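PDB 3UQZ: DNA processing protein DprA, which helps load RecA onto single-stranded DNA during natural transformation and binds single-stranded DNA cooperatively, protecting it from nucleases. Local coordinates for residues Met1-Asn5 against Tyr6-Lys10; Glu29-Asp32 against Gln33-Leu37; Lys66-Lys70 against Phe71-Ser75. All blocks are in the same frame, centred on the assembly; numbering follows the deposited sequence.

How the contacts relate
The three contacts follow one another along the chain. Contact 1 is the N-terminus and the start of helix 5-13. Contact 2 is the turn after helix 18-28. Contact 3 is the passage from helix 61-69 to strand 73-75. Contacts 1 and 2 belong to the sterile alpha motif domain, with centres about 11 Å apart. Contact 3 leads into the Rossmann-fold part, and its centre is about 12 Å from that of contact 1. Contacts 2 and 3 do not touch, and their centres are about 22 Å apart. Contact 1 therefore lies between them. The N-terminal segment pairs with the turn, while N5 and Y9 tie helix 5-13 to the interdomain passage through S75 and E67.

Contact 1 (Met1-Asn5 against Tyr6-Lys10); sequences MKITN and YEIYK
Two backbone hydrogen bonds begin the helix. I8 N donates to T4 O at 3.0 Å. Y9 N donates to N5 O at 3.1 Å, with an N-H...O angle of 166°. A third bond uses a side chain. E7 N points at T4 OG1, but at 3.5 Å this bond is weak. OG1 can face the amide because it sits between T4's own backbone N and carbonyl carbon (chi1 58°). T4 is the N-cap of helix 5-13, the first helix of the sterile alpha motif domain.

Apolar packing comes from I3 and I8. The two side chains cross at about a right angle, and I3 CG2 meets I8 CG1 at 3.8 Å. L25 of helix 18-28 packs on both.

E7 adds further van der Waals contacts. Its chain bends at chi2 (-69°). CG lies 3.5 Å from T4 OG1, and OE1 lies 3.5 Å from CE of M1, a selenomethionine. OE1 finds its polar partner in Y56 OH.

Other polar ends also look outward. N5 OD1 bonds S75 OG, and N5 ND2 bonds D78. Y9 OH bonds E67, and Y6 OH bonds D61.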
loop_
_atom_site.group_PDB
_atom_site.type_symbol
_atom_site.label_atom_id
_atom_site.label_comp_id
_atom_site.label_asym_id
_atom_site.label_seq_id
_atom_site.Cartn_x
_atom_site.Cartn_y
_atom_site.Cartn_z
HETATM N N MSE A 1 -44.934 -22.506 23.453
HETATM C CA MSE A 1 -44.648 -23.054 22.117
HETATM C C MSE A 1 -43.164 -23.346 21.874
HETATM O O MSE A 1 -42.296 -22.693 22.459
HETATM C CB MSE A 1 -45.216 -22.164 20.992
HETATM C CG MSE A 1 -44.771 -20.703 21.063
HETATM SE SE MSE A 1 -44.912 -19.802 19.367
HETATM C CE MSE A 1 -43.111 -20.283 18.649
ATOM N N LYS A 2 -42.886 -24.329 21.005
ATOM C CA LYS A 2 -41.525 -24.720 20.637
ATOM C C LYS A 2 -41.110 -23.882 19.429
ATOM O O LYS A 2 -41.790 -23.922 18.400
ATOM C CB LYS A 2 -41.455 -26.240 20.336
ATOM C CG LYS A 2 -40.099 -26.763 19.848
ATOM C CD LYS A 2 -39.135 -27.076 20.985
ATOM C CE LYS A 2 -37.818 -27.593 20.471
ATOM N NZ LYS A 2 -36.905 -27.956 21.583
ATOM N N ILE A 3 -40.022 -23.098 19.564
ATOM C CA ILE A 3 -39.521 -22.274 18.458
ATOM C C ILE A 3 -38.675 -23.144 17.526
ATOM O O ILE A 3 -37.540 -23.498 17.857
ATOM C CB ILE A 3 -38.785 -20.967 18.893
ATOM C CG1 ILE A 3 -39.571 -20.189 19.972
ATOM C CG2 ILE A 3 -38.481 -20.080 17.671
ATOM C CD1 ILE A 3 -38.718 -19.212 20.791
ATOM N N THR A 4 -39.262 -23.516 16.379
ATOM C CA THR A 4 -38.624 -24.315 15.320
ATOM C C THR A 4 -38.123 -23.342 14.238
ATOM O O THR A 4 -38.343 -22.130 14.378
ATOM C CB THR A 4 -39.644 -25.326 14.732
ATOM O OG1 THR A 4 -40.774 -24.628 14.219
ATOM C CG2 THR A 4 -40.099 -26.362 15.729
ATOM N N ASN A 5 -37.479 -23.851 13.154
ATOM C CA ASN A 5 -37.016 -22.986 12.059
ATOM C C ASN A 5 -38.192 -22.293 11.374
ATOM O O ASN A 5 -38.082 -21.110 11.029
ATOM C CB ASN A 5 -36.157 -23.737 11.044
ATOM C CG ASN A 5 -34.798 -24.167 11.546
ATOM O OD1 ASN A 5 -34.396 -23.888 12.693
ATOM N ND2 ASN A 5 -34.071 -24.896 10.689
ATOM N N TYR A 6 -39.337 -23.009 11.232
ATOM C CA TYR A 6 -40.568 -22.440 10.662
ATOM C C TYR A 6 -41.079 -21.284 11.535
ATOM O O TYR A 6 -41.554 -20.277 11.000
ATOM C CB TYR A 6 -41.669 -23.515 10.490
ATOM C CG TYR A 6 -43.020 -22.926 10.144
ATOM C CD1 TYR A 6 -43.288 -22.449 8.866
ATOM C CD2 TYR A 6 -44.002 -22.759 11.120
ATOM C CE1 TYR A 6 -44.499 -21.831 8.562
ATOM C CE2 TYR A 6 -45.216 -22.141 10.828
ATOM C CZ TYR A 6 -45.467 -21.693 9.545
ATOM O OH TYR A 6 -46.674 -21.110 9.254
ATOM N N GLU A 7 -40.990 -21.443 12.872
ATOM C CA GLU A 7 -41.439 -20.421 13.813
ATOM C C GLU A 7 -40.559 -19.194 13.751
ATOM O O GLU A 7 -41.090 -18.079 13.784
ATOM C CB GLU A 7 -41.578 -20.970 15.234
ATOM C CG GLU A 7 -42.702 -21.982 15.394
ATOM C CD GLU A 7 -44.118 -21.450 15.286
ATOM O OE1 GLU A 7 -44.317 -20.219 15.406
ATOM O OE2 GLU A 7 -45.035 -22.280 15.091
ATOM N N ILE A 8 -39.229 -19.389 13.565
ATOM C CA ILE A 8 -38.266 -18.297 13.390
ATOM C C ILE A 8 -38.709 -17.451 12.178
ATOM O O ILE A 8 -38.852 -16.232 12.306
ATOM C CB ILE A 8 -36.805 -18.825 13.264
ATOM C CG1 ILE A 8 -36.284 -19.364 14.628
ATOM C CG2 ILE A 8 -35.892 -17.742 12.730
ATOM C CD1 ILE A 8 -35.009 -20.242 14.581
ATOM N N TYR A 9 -39.010 -18.115 11.041
ATOM C CA TYR A 9 -39.517 -17.469 9.827
ATOM C C TYR A 9 -40.836 -16.757 10.107
ATOM O O TYR A 9 -40.991 -15.600 9.702
ATOM C CB TYR A 9 -39.680 -18.490 8.686
ATOM C CG TYR A 9 -39.991 -17.866 7.340
ATOM C CD1 TYR A 9 -39.172 -16.875 6.804
ATOM C CD2 TYR A 9 -41.089 -18.285 6.589
ATOM C CE1 TYR A 9 -39.455 -16.294 5.567
ATOM C CE2 TYR A 9 -41.374 -17.717 5.347
ATOM C CZ TYR A 9 -40.553 -16.722 4.842
ATOM O OH TYR A 9 -40.822 -16.156 3.622
ATOM N N LYS A 10 -41.768 -17.432 10.838
ATOM C CA LYS A 10 -43.066 -16.869 11.226
ATOM C C LYS A 10 -42.909 -15.599 12.096
ATOM O O LYS A 10 -43.698 -14.664 11.935
ATOM C CB LYS A 10 -43.951 -17.929 11.896
ATOM C CG LYS A 10 -45.429 -17.565 11.929
ATOM C CD LYS A 10 -46.269 -18.680 12.514
ATOM C CE LYS A 10 -47.695 -18.240 12.734
ATOM N NZ LYS A 10 -48.474 -19.275 13.445
#

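Contact 2 (Glu29-Asp32 against Gln33-Leu37); sequences ENVD and QELLL
V31 and L35 meet through one methyl each. V31 CG1 lies 3.8 Å from L35 CD2, and the two side chains meet at a slant. The same V31 methyl also rests against the backbone, with CG1 3.4 Å from E34 O. The backbone link between the two arms of the turn is weak. E34 N donates to V31 O at 3.4 Å, with an angle of 148° at the hydrogen. E34 CB lies beside the same carbonyl.

Q33 reaches back along the chain. Its side chain bends at chi2 (-56°), which brings the amide close to the backbone of E29. NE2 is 3.3 Å from E29 N, but both are donors and no bond forms between them. NE2 is instead satisfied by L25 O, one turn earlier in helix 18-28.

Further out, the N-terminal segment lies along the turn. The backbone of Q33 bonds to I3 and that of L35 bonds to M1. D32 O accepts a bond from K2 NZ. L35 packs on V24 and Y27 of helix 18-28.

Both middle residues, D32 and Q33, have positive phi. D32 is the C-prime residue of a Schellman motif. D32 N donates to E29 O at 3.3 Å, and Q33 N reaches the carbonyl of the last residue of helix 18-28. The arrangement is a Schellman helix end overlapping a type I' beta turn from V31 to E34, within the sterile alpha motif domain.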
loop_
_atom_site.group_PDB
_atom_site.type_symbol
_atom_site.label_atom_id
_atom_site.label_comp_id
_atom_site.label_asym_id
_atom_site.label_seq_id
_atom_site.Cartn_x
_atom_site.Cartn_y
_atom_site.Cartn_z
ATOM N N GLU A 29 -32.684 -20.562 25.231
ATOM C CA GLU A 29 -31.660 -21.605 25.326
ATOM C C GLU A 29 -31.770 -22.517 26.570
ATOM O O GLU A 29 -31.872 -23.741 26.417
ATOM C CB GLU A 29 -30.258 -20.994 25.204
ATOM C CG GLU A 29 -29.217 -22.002 24.746
ATOM C CD GLU A 29 -27.777 -21.668 25.076
ATOM O OE1 GLU A 29 -27.540 -20.869 26.013
ATOM O OE2 GLU A 29 -26.883 -22.289 24.456
ATOM N N ASN A 30 -31.764 -21.927 27.789
ATOM C CA ASN A 30 -31.857 -22.699 29.035
ATOM C C ASN A 30 -33.265 -23.248 29.345
ATOM O O ASN A 30 -33.486 -23.784 30.429
ATOM C CB ASN A 30 -31.217 -21.946 30.230
ATOM C CG ASN A 30 -31.702 -20.535 30.475
ATOM O OD1 ASN A 30 -32.399 -19.921 29.660
ATOM N ND2 ASN A 30 -31.318 -19.977 31.613
ATOM N N VAL A 31 -34.189 -23.170 28.368
ATOM C CA VAL A 31 -35.570 -23.644 28.476
ATOM C C VAL A 31 -35.970 -24.504 27.244
ATOM O O VAL A 31 -37.146 -24.844 27.055
ATOM C CB VAL A 31 -36.531 -22.466 28.816
ATOM C CG1 VAL A 31 -36.909 -21.635 27.592
ATOM C CG2 VAL A 31 -37.763 -22.949 29.567
ATOM N N ASP A 32 -34.948 -24.875 26.432
ATOM C CA ASP A 32 -35.030 -25.699 25.222
ATOM C C ASP A 32 -35.954 -25.153 24.134
ATOM O O ASP A 32 -36.630 -25.907 23.424
ATOM C CB ASP A 32 -35.267 -27.180 25.564
ATOM C CG ASP A 32 -34.089 -27.840 26.258
ATOM O OD1 ASP A 32 -32.979 -27.249 26.248
ATOM O OD2 ASP A 32 -34.271 -28.945 26.811
ATOM N N GLN A 33 -35.944 -23.816 23.989
ATOM C CA GLN A 33 -36.722 -23.031 23.018
ATOM C C GLN A 33 -38.246 -23.191 23.159
ATOM O O GLN A 33 -38.993 -23.032 22.195
ATOM C CB GLN A 33 -36.208 -23.214 21.563
ATOM C CG GLN A 33 -34.734 -22.842 21.326
ATOM C CD GLN A 33 -34.353 -21.433 21.725
ATOM O OE1 GLN A 33 -35.174 -20.504 21.751
ATOM N NE2 GLN A 33 -33.085 -21.246 22.059
ATOM N N GLU A 34 -38.692 -23.477 24.390
ATOM C CA GLU A 34 -40.087 -23.671 24.782
ATOM C C GLU A 34 -40.494 -22.419 25.554
ATOM O O GLU A 34 -40.169 -22.281 26.735
ATOM C CB GLU A 34 -40.211 -24.942 25.642
ATOM C CG GLU A 34 -41.588 -25.571 25.624
ATOM C CD GLU A 34 -41.876 -26.490 24.451
ATOM O OE1 GLU A 34 -41.048 -27.390 24.175
ATOM O OE2 GLU A 34 -42.965 -26.348 23.848
ATOM N N LEU A 35 -41.118 -21.465 24.847
ATOM C CA LEU A 35 -41.535 -20.158 25.377
ATOM C C LEU A 35 -42.957 -19.851 24.955
ATOM O O LEU A 35 -43.345 -20.245 23.861
ATOM C CB LEU A 35 -40.615 -19.043 24.812
ATOM C CG LEU A 35 -39.145 -19.023 25.251
ATOM C CD1 LEU A 35 -38.332 -18.107 24.371
ATOM C CD2 LEU A 35 -39.005 -18.577 26.686
ATOM N N LEU A 36 -43.751 -19.171 25.791
ATOM C CA LEU A 36 -45.066 -18.805 25.283
ATOM C C LEU A 36 -45.062 -17.435 24.618
ATOM O O LEU A 36 -44.221 -16.603 24.947
ATOM C CB LEU A 36 -46.291 -19.114 26.166
ATOM C CG LEU A 36 -46.308 -18.818 27.653
ATOM C CD1 LEU A 36 -46.283 -17.339 27.920
ATOM C CD2 LEU A 36 -47.575 -19.356 28.245
ATOM N N LEU A 37 -45.957 -17.229 23.648
ATOM C CA LEU A 37 -46.038 -16.038 22.801
ATOM C C LEU A 37 -45.941 -14.691 23.492
ATOM O O LEU A 37 -45.288 -13.791 22.960
ATOM C CB LEU A 37 -47.240 -16.116 21.862
ATOM C CG LEU A 37 -47.218 -15.238 20.612
ATOM C CD1 LEU A 37 -46.056 -15.586 19.677
ATOM C CD2 LEU A 37 -48.489 -15.394 19.859
#

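Contact 3 (Lys66-Lys70 against Phe71-Ser75); sequences KEFQK and FPSFS
F71 follows helix 61-69, and its ring runs side by side with the K70 side chain. K70 is extended beyond CG, and its CD lies 3.7 Å from F71 CE2. K70 O lies over one face of the same ring. The K70 ammonium continues past the ring to a salt bridge with D170, and F71 also packs on K98 of strand 94-99.

Water 1 accepts from F71 N at 2.8 Å and lies 2.7 Å from E67 O, to which it can donate. Its approach to F68 O is weak, and other acceptors may compete for its protons.

At P72 the chain joins strand 94-99 by a backbone bond with Y97.

S73 turns back to the helix. With chi1 at 54°, OG stands between the residue's backbone N and carbonyl carbon and is turned toward the F68 ring. It approaches obliquely, 3.5 Å from F68 CZ. Water 2 bridges the two residues: it lies 2.7 Å from S73 OG and donates to F68 O at 2.7 Å. It also sits over the centre of the F68 ring, 3.5 Å above its plane.

F74 points away from the helix and packs on C80, L101 and L104. S75 N bonds D78, and S75 OG accepts from L77 N.

Two waters bridge the loop joining helix 61-69 to strand 73-75, an outermost strand, within this chain, of the mixed sheet of the Rossmann-fold domain.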
loop_
_atom_site.group_PDB
_atom_site.type_symbol
_atom_site.label_atom_id
_atom_site.label_comp_id
_atom_site.label_asym_id
_atom_site.label_seq_id
_atom_site.Cartn_x
_atom_site.Cartn_y
_atom_site.Cartn_z
ATOM N N LYS A 66 -46.009 -23.452 2.930
ATOM C CA LYS A 66 -45.710 -23.723 1.527
ATOM C C LYS A 66 -44.529 -22.827 1.086
ATOM O O LYS A 66 -43.593 -23.318 0.457
ATOM C CB LYS A 66 -46.961 -23.474 0.667
ATOM C CG LYS A 66 -46.877 -24.048 -0.736
ATOM C CD LYS A 66 -48.075 -23.607 -1.540
ATOM C CE LYS A 66 -47.758 -23.511 -3.012
ATOM N NZ LYS A 66 -48.907 -22.979 -3.791
ATOM N N GLU A 67 -44.583 -21.527 1.453
ATOM C CA GLU A 67 -43.588 -20.490 1.180
ATOM C C GLU A 67 -42.224 -20.854 1.824
ATOM O O GLU A 67 -41.200 -20.881 1.127
ATOM C CB GLU A 67 -44.111 -19.157 1.731
ATOM C CG GLU A 67 -43.456 -17.921 1.155
ATOM C CD GLU A 67 -43.941 -16.636 1.789
ATOM O OE1 GLU A 67 -45.162 -16.363 1.733
ATOM O OE2 GLU A 67 -43.097 -15.898 2.348
ATOM N N PHE A 68 -42.231 -21.168 3.149
ATOM C CA PHE A 68 -41.056 -21.561 3.926
ATOM C C PHE A 68 -40.357 -22.813 3.368
ATOM O O PHE A 68 -39.125 -22.902 3.425
ATOM C CB PHE A 68 -41.441 -21.766 5.406
ATOM C CG PHE A 68 -40.348 -22.324 6.286
ATOM C CD1 PHE A 68 -39.289 -21.522 6.704
ATOM C CD2 PHE A 68 -40.375 -23.653 6.696
ATOM C CE1 PHE A 68 -38.276 -22.041 7.517
ATOM C CE2 PHE A 68 -39.360 -24.174 7.503
ATOM C CZ PHE A 68 -38.315 -23.366 7.902
ATOM N N GLN A 69 -41.138 -23.779 2.859
ATOM C CA GLN A 69 -40.610 -25.047 2.353
ATOM C C GLN A 69 -40.124 -25.049 0.895
ATOM O O GLN A 69 -39.448 -26.003 0.494
ATOM C CB GLN A 69 -41.576 -26.203 2.659
ATOM C CG GLN A 69 -41.582 -26.579 4.143
ATOM C CD GLN A 69 -42.643 -27.577 4.509
ATOM O OE1 GLN A 69 -43.761 -27.562 3.986
ATOM N NE2 GLN A 69 -42.333 -28.432 5.470
ATOM N N LYS A 70 -40.409 -23.963 0.126
ATOM C CA LYS A 70 -39.990 -23.818 -1.280
ATOM C C LYS A 70 -38.481 -24.033 -1.464
ATOM O O LYS A 70 -38.080 -24.715 -2.398
ATOM C CB LYS A 70 -40.433 -22.467 -1.870
ATOM C CG LYS A 70 -40.414 -22.458 -3.384
ATOM C CD LYS A 70 -40.451 -21.068 -3.980
ATOM C CE LYS A 70 -40.790 -21.149 -5.448
ATOM N NZ LYS A 70 -40.859 -19.811 -6.077
ATOM N N PHE A 71 -37.659 -23.475 -0.561
ATOM C CA PHE A 71 -36.206 -23.649 -0.556
ATOM C C PHE A 71 -35.789 -24.135 0.833
ATOM O O PHE A 71 -36.356 -23.650 1.827
ATOM C CB PHE A 71 -35.466 -22.336 -0.913
ATOM C CG PHE A 71 -35.714 -21.834 -2.316
ATOM C CD1 PHE A 71 -35.120 -22.454 -3.412
ATOM C CD2 PHE A 71 -36.552 -20.750 -2.548
ATOM C CE1 PHE A 71 -35.369 -22.001 -4.711
ATOM C CE2 PHE A 71 -36.786 -20.291 -3.846
ATOM C CZ PHE A 71 -36.183 -20.911 -4.916
ATOM N N PRO A 72 -34.795 -25.064 0.935
ATOM C CA PRO A 72 -34.359 -25.528 2.267
ATOM C C PRO A 72 -33.720 -24.410 3.093
ATOM O O PRO A 72 -33.441 -23.330 2.564
ATOM C CB PRO A 72 -33.361 -26.657 1.951
ATOM C CG PRO A 72 -32.879 -26.363 0.592
ATOM C CD PRO A 72 -34.015 -25.715 -0.138
ATOM N N SER A 73 -33.507 -24.663 4.396
ATOM C CA SER A 73 -32.949 -23.666 5.300
ATOM C C SER A 73 -32.235 -24.292 6.484
ATOM O O SER A 73 -32.270 -25.510 6.667
ATOM C CB SER A 73 -34.054 -22.726 5.791
ATOM O OG SER A 73 -35.141 -23.432 6.370
ATOM N N PHE A 74 -31.555 -23.445 7.265
ATOM C CA PHE A 74 -30.868 -23.763 8.514
ATOM C C PHE A 74 -30.826 -22.497 9.360
ATOM O O PHE A 74 -30.828 -21.391 8.809
ATOM C CB PHE A 74 -29.466 -24.373 8.295
ATOM C CG PHE A 74 -28.405 -23.462 7.714
ATOM C CD1 PHE A 74 -27.526 -22.771 8.547
ATOM C CD2 PHE A 74 -28.272 -23.307 6.333
ATOM C CE1 PHE A 74 -26.561 -21.908 8.015
ATOM C CE2 PHE A 74 -27.300 -22.448 5.802
ATOM C CZ PHE A 74 -26.449 -21.761 6.647
ATOM N N SER A 75 -30.852 -22.652 10.692
ATOM C CA SER A 75 -30.863 -21.522 11.622
ATOM C C SER A 75 -29.663 -21.555 12.554
ATOM O O SER A 75 -28.941 -22.552 12.594
ATOM C CB SER A 75 -32.154 -21.520 12.439
ATOM O OG SER A 75 -32.189 -22.592 13.368
HETATM O O HOH W 1 -38.536 -21.219 0.926
HETATM O O HOH W 2 -37.036 -24.052 4.600
#